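Predicted transcriptional regulator (Oenococcus oeni, PDB 3BY6) probably binds DNA and regulates transcription as a GntR-family winged-helix protein. Local coordinates at residues D[24-35]-D[72-83]. Residues are numbered along the deposited sequence; the frame is centred on the assembly and turned at random.
Sequences VATDVLSANDQL and GTFITGNTASVK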
ATOM      1  N   VAL D  24      16.292   9.281   5.150  1.00 45.76           N
ATOM      2  CA  VAL D  24      17.192   8.898   6.211  1.00 46.38           C
ATOM      3  C   VAL D  24      17.510   7.417   6.024  1.00 47.52           C
ATOM      4  O   VAL D  24      18.670   7.047   5.818  1.00 47.77           O
ATOM      5  CB  VAL D  24      16.607   9.145   7.599  1.00 46.11           C
ATOM      6  CG1 VAL D  24      17.564   8.627   8.665  1.00 46.91           C
ATOM      7  CG2 VAL D  24      16.323  10.627   7.817  1.00 44.65           C
ATOM      8  N   ALA D  25      16.477   6.584   6.005  1.00 48.00           N
ATOM      9  CA  ALA D  25      16.669   5.158   5.839  1.00 48.92           C
ATOM     10  C   ALA D  25      17.614   4.851   4.680  1.00 50.20           C
ATOM     11  O   ALA D  25      18.427   3.963   4.796  1.00 50.76           O
ATOM     12  CB  ALA D  25      15.336   4.453   5.652  1.00 48.35           C
ATOM     13  N   THR D  26      17.509   5.573   3.563  1.00 51.78           N
ATOM     14  CA  THR D  26      18.315   5.265   2.373  1.00 52.60           C
ATOM     15  C   THR D  26      19.580   6.140   2.201  1.00 53.17           C
ATOM     16  O   THR D  26      20.197   6.120   1.145  1.00 54.21           O
ATOM     17  CB  THR D  26      17.455   5.336   1.116  1.00 53.03           C
ATOM     18  OG1 THR D  26      16.828   6.621   1.025  1.00 54.64           O
ATOM     19  CG2 THR D  26      16.380   4.255   1.151  1.00 52.77           C
ATOM     20  N   ASP D  27      19.970   6.871   3.244  1.00 53.06           N
ATOM     21  CA  ASP D  27      21.188   7.705   3.247  1.00 53.50           C
ATOM     22  C   ASP D  27      21.116   8.924   2.300  1.00 52.35           C
ATOM     23  O   ASP D  27      22.112   9.515   1.972  1.00 52.09           O
ATOM     24  CB  ASP D  27      22.440   6.852   2.993  1.00 53.94           C
ATOM     25  CG  ASP D  27      23.744   7.527   3.492  1.00 58.51           C
ATOM     26  OD1 ASP D  27      23.794   8.025   4.664  1.00 61.28           O
ATOM     27  OD2 ASP D  27      24.743   7.551   2.696  1.00 63.92           O
ATOM     28  N   VAL D  28      19.919   9.316   1.874  1.00 51.53           N
ATOM     29  CA  VAL D  28      19.762  10.571   1.137  1.00 49.90           C
ATOM     30  C   VAL D  28      19.998  11.741   2.102  1.00 48.60           C
ATOM     31  O   VAL D  28      20.581  12.768   1.745  1.00 48.44           O
ATOM     32  CB  VAL D  28      18.376  10.617   0.467  1.00 49.88           C
ATOM     33  CG1 VAL D  28      18.028  12.015  -0.076  1.00 48.67           C
ATOM     34  CG2 VAL D  28      18.342   9.597  -0.626  1.00 49.62           C
ATOM     35  N   LEU D  29      19.504  11.576   3.319  1.00 47.05           N
ATOM     36  CA  LEU D  29      19.805  12.462   4.430  1.00 45.89           C
ATOM     37  C   LEU D  29      20.615  11.608   5.373  1.00 45.41           C
ATOM     38  O   LEU D  29      20.250  10.459   5.619  1.00 45.13           O
ATOM     39  CB  LEU D  29      18.528  12.963   5.096  1.00 45.55           C
ATOM     40  CG  LEU D  29      17.614  13.789   4.178  1.00 45.42           C
ATOM     41  CD1 LEU D  29      16.216  13.972   4.775  1.00 44.53           C
ATOM     42  CD2 LEU D  29      18.250  15.130   3.875  1.00 43.71           C
ATOM     43  N   SER D  30      21.740  12.152   5.850  1.00 45.12           N
ATOM     44  CA  SER D  30      22.679  11.437   6.724  1.00 44.81           C
ATOM     45  C   SER D  30      22.566  11.909   8.160  1.00 43.65           C
ATOM     46  O   SER D  30      22.053  12.989   8.436  1.00 42.60           O
ATOM     47  CB  SER D  30      24.135  11.600   6.223  1.00 45.22           C
ATOM     48  OG  SER D  30      24.345  10.834   5.036  1.00 47.74           O
ATOM     49  N   ALA D  31      23.083  11.086   9.071  1.00 43.11           N
ATOM     50  CA  ALA D  31      23.128  11.420  10.497  1.00 42.22           C
ATOM     51  C   ALA D  31      23.605  12.848  10.687  1.00 41.89           C
ATOM     52  O   ALA D  31      24.602  13.265  10.079  1.00 41.73           O
ATOM     53  CB  ALA D  31      24.042  10.427  11.277  1.00 41.46           C
ATOM     54  N   ASN D  32      22.880  13.589  11.525  1.00 41.55           N
ATOM     55  CA  ASN D  32      23.237  14.962  11.918  1.00 41.76           C
ATOM     56  C   ASN D  32      23.135  16.038  10.810  1.00 42.31           C
ATOM     57  O   ASN D  32      23.431  17.201  11.059  1.00 42.66           O
ATOM     58  CB  ASN D  32      24.612  14.979  12.599  1.00 41.14           C
ATOM     59  CG  ASN D  32      24.753  13.858  13.652  1.00 40.86           C
ATOM     60  OD1 ASN D  32      25.613  12.959  13.518  1.00 38.82           O
ATOM     61  ND2 ASN D  32      23.876  13.883  14.667  1.00 33.56           N
ATOM     62  N   ASP D  33      22.693  15.658   9.610  1.00 42.96           N
ATOM     63  CA  ASP D  33      22.497  16.605   8.524  1.00 42.88           C
ATOM     64  C   ASP D  33      21.499  17.643   9.000  1.00 43.11           C
ATOM     65  O   ASP D  33      20.488  17.310   9.616  1.00 42.49           O
ATOM     66  CB  ASP D  33      21.944  15.911   7.262  1.00 43.50           C
ATOM     67  CG  ASP D  33      23.037  15.264   6.396  1.00 43.69           C
ATOM     68  OD1 ASP D  33      24.212  15.517   6.659  1.00 43.90           O
ATOM     69  OD2 ASP D  33      22.710  14.531   5.424  1.00 42.34           O
ATOM     70  N   GLN D  34      21.783  18.903   8.711  1.00 43.55           N
ATOM     71  CA  GLN D  34      20.847  19.955   9.006  1.00 44.18           C
ATOM     72  C   GLN D  34      19.680  19.918   8.006  1.00 43.92           C
ATOM     73  O   GLN D  34      19.868  19.754   6.812  1.00 43.28           O
ATOM     74  CB  GLN D  34      21.508  21.333   8.999  1.00 44.46           C
ATOM     75  CG  GLN D  34      20.494  22.415   9.392  1.00 46.88           C
ATOM     76  CD  GLN D  34      21.092  23.663   9.976  1.00 49.35           C
ATOM     77  OE1 GLN D  34      22.295  23.929   9.845  1.00 52.09           O
ATOM     78  NE2 GLN D  34      20.248  24.449  10.640  1.00 49.80           N
ATOM     79  N   LEU D  35      18.478  20.081   8.534  1.00 44.25           N
ATOM     80  CA  LEU D  35      17.263  20.078   7.735  1.00 44.70           C
ATOM     81  C   LEU D  35      16.937  21.543   7.458  1.00 44.88           C
ATOM     82  O   LEU D  35      17.225  22.395   8.323  1.00 45.85           O
ATOM     83  CB  LEU D  35      16.139  19.443   8.551  1.00 45.16           C
ATOM     84  CG  LEU D  35      15.250  18.382   7.921  1.00 46.16           C
ATOM     85  CD1 LEU D  35      16.101  17.325   7.229  1.00 47.66           C
ATOM     86  CD2 LEU D  35      14.344  17.784   8.990  1.00 44.56           C
ATOM     87  N   GLY D  72      19.177  24.891  14.915  1.00 56.55           N
ATOM     88  CA  GLY D  72      18.489  24.303  13.782  1.00 54.28           C
ATOM     89  C   GLY D  72      17.750  23.024  14.107  1.00 51.98           C
ATOM     90  O   GLY D  72      17.536  22.702  15.267  1.00 51.21           O
ATOM     91  N   THR D  73      17.316  22.347  13.043  1.00 49.37           N
ATOM     92  CA  THR D  73      16.692  21.029  13.080  1.00 47.17           C
ATOM     93  C   THR D  73      17.599  20.144  12.275  1.00 45.12           C
ATOM     94  O   THR D  73      18.024  20.506  11.157  1.00 43.41           O
ATOM     95  CB  THR D  73      15.309  21.018  12.392  1.00 47.16           C
ATOM     96  OG1 THR D  73      14.473  21.997  13.014  1.00 48.47           O
ATOM     97  CG2 THR D  73      14.643  19.635  12.467  1.00 47.12           C
ATOM     98  N   PHE D  74      17.871  18.972  12.846  1.00 43.02           N
ATOM     99  CA  PHE D  74      18.927  18.091  12.354  1.00 41.54           C
ATOM    100  C   PHE D  74      18.399  16.691  12.339  1.00 39.49           C
ATOM    101  O   PHE D  74      17.632  16.322  13.200  1.00 39.02           O
ATOM    102  CB  PHE D  74      20.151  18.140  13.300  1.00 41.89           C
ATOM    103  CG  PHE D  74      20.860  19.449  13.306  1.00 41.22           C
ATOM    104  CD1 PHE D  74      21.888  19.687  12.439  1.00 40.44           C
ATOM    105  CD2 PHE D  74      20.480  20.454  14.179  1.00 43.20           C
ATOM    106  CE1 PHE D  74      22.541  20.891  12.443  1.00 39.94           C
ATOM    107  CE2 PHE D  74      21.125  21.665  14.174  1.00 41.38           C
ATOM    108  CZ  PHE D  74      22.154  21.877  13.307  1.00 41.03           C
ATOM    109  N   ILE D  75      18.819  15.911  11.359  1.00 38.09           N
ATOM    110  CA  ILE D  75      18.621  14.461  11.390  1.00 36.31           C
ATOM    111  C   ILE D  75      19.292  13.908  12.661  1.00 35.88           C
ATOM    112  O   ILE D  75      20.363  14.363  13.035  1.00 35.21           O
ATOM    113  CB  ILE D  75      19.208  13.769  10.146  1.00 36.13           C
ATOM    114  CG1 ILE D  75      18.671  14.422   8.848  1.00 35.74           C
ATOM    115  CG2 ILE D  75      18.916  12.266  10.171  1.00 31.23           C
ATOM    116  CD1 ILE D  75      17.133  14.735   8.853  1.00 38.20           C
ATOM    117  N   THR D  76      18.624  12.958  13.327  1.00 35.29           N
ATOM    118  CA  THR D  76      19.177  12.228  14.473  1.00 34.61           C
ATOM    119  C   THR D  76      20.607  11.695  14.192  1.00 34.33           C
ATOM    120  O   THR D  76      21.003  11.469  13.043  1.00 34.15           O
ATOM    121  CB  THR D  76      18.217  11.044  14.863  1.00 34.64           C
ATOM    122  OG1 THR D  76      18.621  10.465  16.133  1.00 33.47           O
ATOM    123  CG2 THR D  76      18.186   9.989  13.746  1.00 34.41           C
ATOM    124  N   GLY D  77      21.385  11.525  15.245  1.00 34.46           N
ATOM    125  CA  GLY D  77      22.601  10.721  15.199  1.00 34.40           C
ATOM    126  C   GLY D  77      22.301   9.240  15.176  1.00 34.35           C
ATOM    127  O   GLY D  77      23.148   8.443  14.780  1.00 35.03           O
ATOM    128  N   ASN D  78      21.078   8.883  15.558  1.00 34.91           N
ATOM    129  CA  ASN D  78      20.622   7.476  15.643  1.00 35.36           C
ATOM    130  C   ASN D  78      19.991   6.922  14.379  1.00 35.41           C
ATOM    131  O   ASN D  78      18.888   6.340  14.395  1.00 36.77           O
ATOM    132  CB  ASN D  78      19.640   7.321  16.815  1.00 34.54           C
ATOM    133  CG  ASN D  78      20.196   7.852  18.124  1.00 37.24           C
ATOM    134  OD1 ASN D  78      21.355   7.562  18.490  1.00 35.02           O
ATOM    135  ND2 ASN D  78      19.370   8.633  18.855  1.00 37.57           N
ATOM    136  N   THR D  79      20.688   7.070  13.260  1.00 35.51           N
ATOM    137  CA  THR D  79      20.113   6.669  11.984  1.00 35.34           C
ATOM    138  C   THR D  79      20.081   5.139  11.757  1.00 34.51           C
ATOM    139  O   THR D  79      19.277   4.667  10.961  1.00 34.05           O
ATOM    140  CB  THR D  79      20.899   7.295  10.822  1.00 35.47           C
ATOM    141  OG1 THR D  79      22.274   6.893  10.956  1.00 36.95           O
ATOM    142  CG2 THR D  79      20.748   8.834  10.852  1.00 34.57           C
ATOM    143  N   ALA D  80      20.994   4.393  12.382  1.00 33.11           N
ATOM    144  CA  ALA D  80      20.987   2.907  12.277  1.00 32.99           C
ATOM    145  C   ALA D  80      19.694   2.362  12.902  1.00 32.81           C
ATOM    146  O   ALA D  80      19.142   1.398  12.435  1.00 33.15           O
ATOM    147  CB  ALA D  80      22.212   2.291  12.910  1.00 31.23           C
ATOM    148  N   SER D  81      19.194   3.032  13.945  1.00 33.28           N
ATOM    149  CA  SER D  81      17.910   2.695  14.561  1.00 32.45           C
ATOM    150  C   SER D  81      16.745   2.835  13.576  1.00 31.92           C
ATOM    151  O   SER D  81      15.901   1.946  13.423  1.00 31.52           O
ATOM    152  CB  SER D  81      17.677   3.601  15.767  1.00 32.58           C
ATOM    153  OG  SER D  81      16.634   3.115  16.586  1.00 31.83           O
ATOM    154  N   VAL D  82      16.688   4.000  12.963  1.00 32.14           N
ATOM    155  CA  VAL D  82      15.767   4.311  11.897  1.00 32.41           C
ATOM    156  C   VAL D  82      15.838   3.347  10.697  1.00 32.39           C
ATOM    157  O   VAL D  82      14.800   2.982  10.126  1.00 32.23           O
ATOM    158  CB  VAL D  82      16.050   5.763  11.346  1.00 32.89           C
ATOM    159  CG1 VAL D  82      15.098   6.079  10.128  1.00 32.45           C
ATOM    160  CG2 VAL D  82      15.920   6.787  12.455  1.00 30.50           C
ATOM    161  N   LYS D  83      17.050   2.975  10.293  1.00 32.70           N
ATOM    162  CA  LYS D  83      17.237   2.023   9.181  1.00 33.96           C
ATOM    163  C   LYS D  83      16.620   0.702   9.550  1.00 32.92           C
ATOM    164  O   LYS D  83      15.853   0.121   8.770  1.00 32.30           O
ATOM    165  CB  LYS D  83      18.711   1.872   8.820  1.00 34.62           C
ATOM    166  CG  LYS D  83      19.173   3.134   8.140  1.00 37.39           C
ATOM    167  CD  LYS D  83      20.668   3.274   7.810  1.00 38.07           C
ATOM    168  CE  LYS D  83      20.938   4.736   7.351  1.00 39.43           C
ATOM    169  NZ  LYS D  83      22.216   4.930   6.626  1.00 44.66           N
TER
HETATM  170  O   HOH W   1      21.029   8.006   6.824  1.00 40.99           O
HETATM  171  O   HOH W   2      21.808  15.856  15.580  1.00 50.04           O
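The ring of F74 lies against the side chain of Q34, with ring and amide planes 29° apart. Q34 CB sits 3.6 Å from F74 CE1, and the amide carbon CD reaches on to CZ. At the ring edge, near its plane, N32 O approaches F74 CD1 at 3.2 Å. With chi1 at -177°, Q34 swings CG away from its own N, and the extended chain runs along the ring to G72. Q34 NE2 also makes a weak hydrogen bond to K71 O. With an alanine in place of F74, the Q34 chain would probably lose the ring it lies against and be freer to turn. Q34 and F74 form an antiparallel non-hydrogen-bonded pair. I75 N donates to D33 O at 2.8 Å. The short, weakly bonded strand 34-35 is outermost in the sheet of this chain, beside strand 72-75, which also pairs with 65-68. This is the small sheet of a winged helix-turn-helix fold, consistent with the GntR family. A type II turn from S30 to D33 leads into strand 34-35. Within this turn, N32 N donates to T76 O at 3.2 Å and, weakly, to I75 O. I75 is buried and meets V24 tip to tip, CG2 to CG2 at 3.9 Å. V24 CG1 packs on V82 and T79 at the start of helix 79-103. A water bridges V24 O and L29 O. K83 NZ contacts it weakly and makes a long salt bridge to D27 OD1.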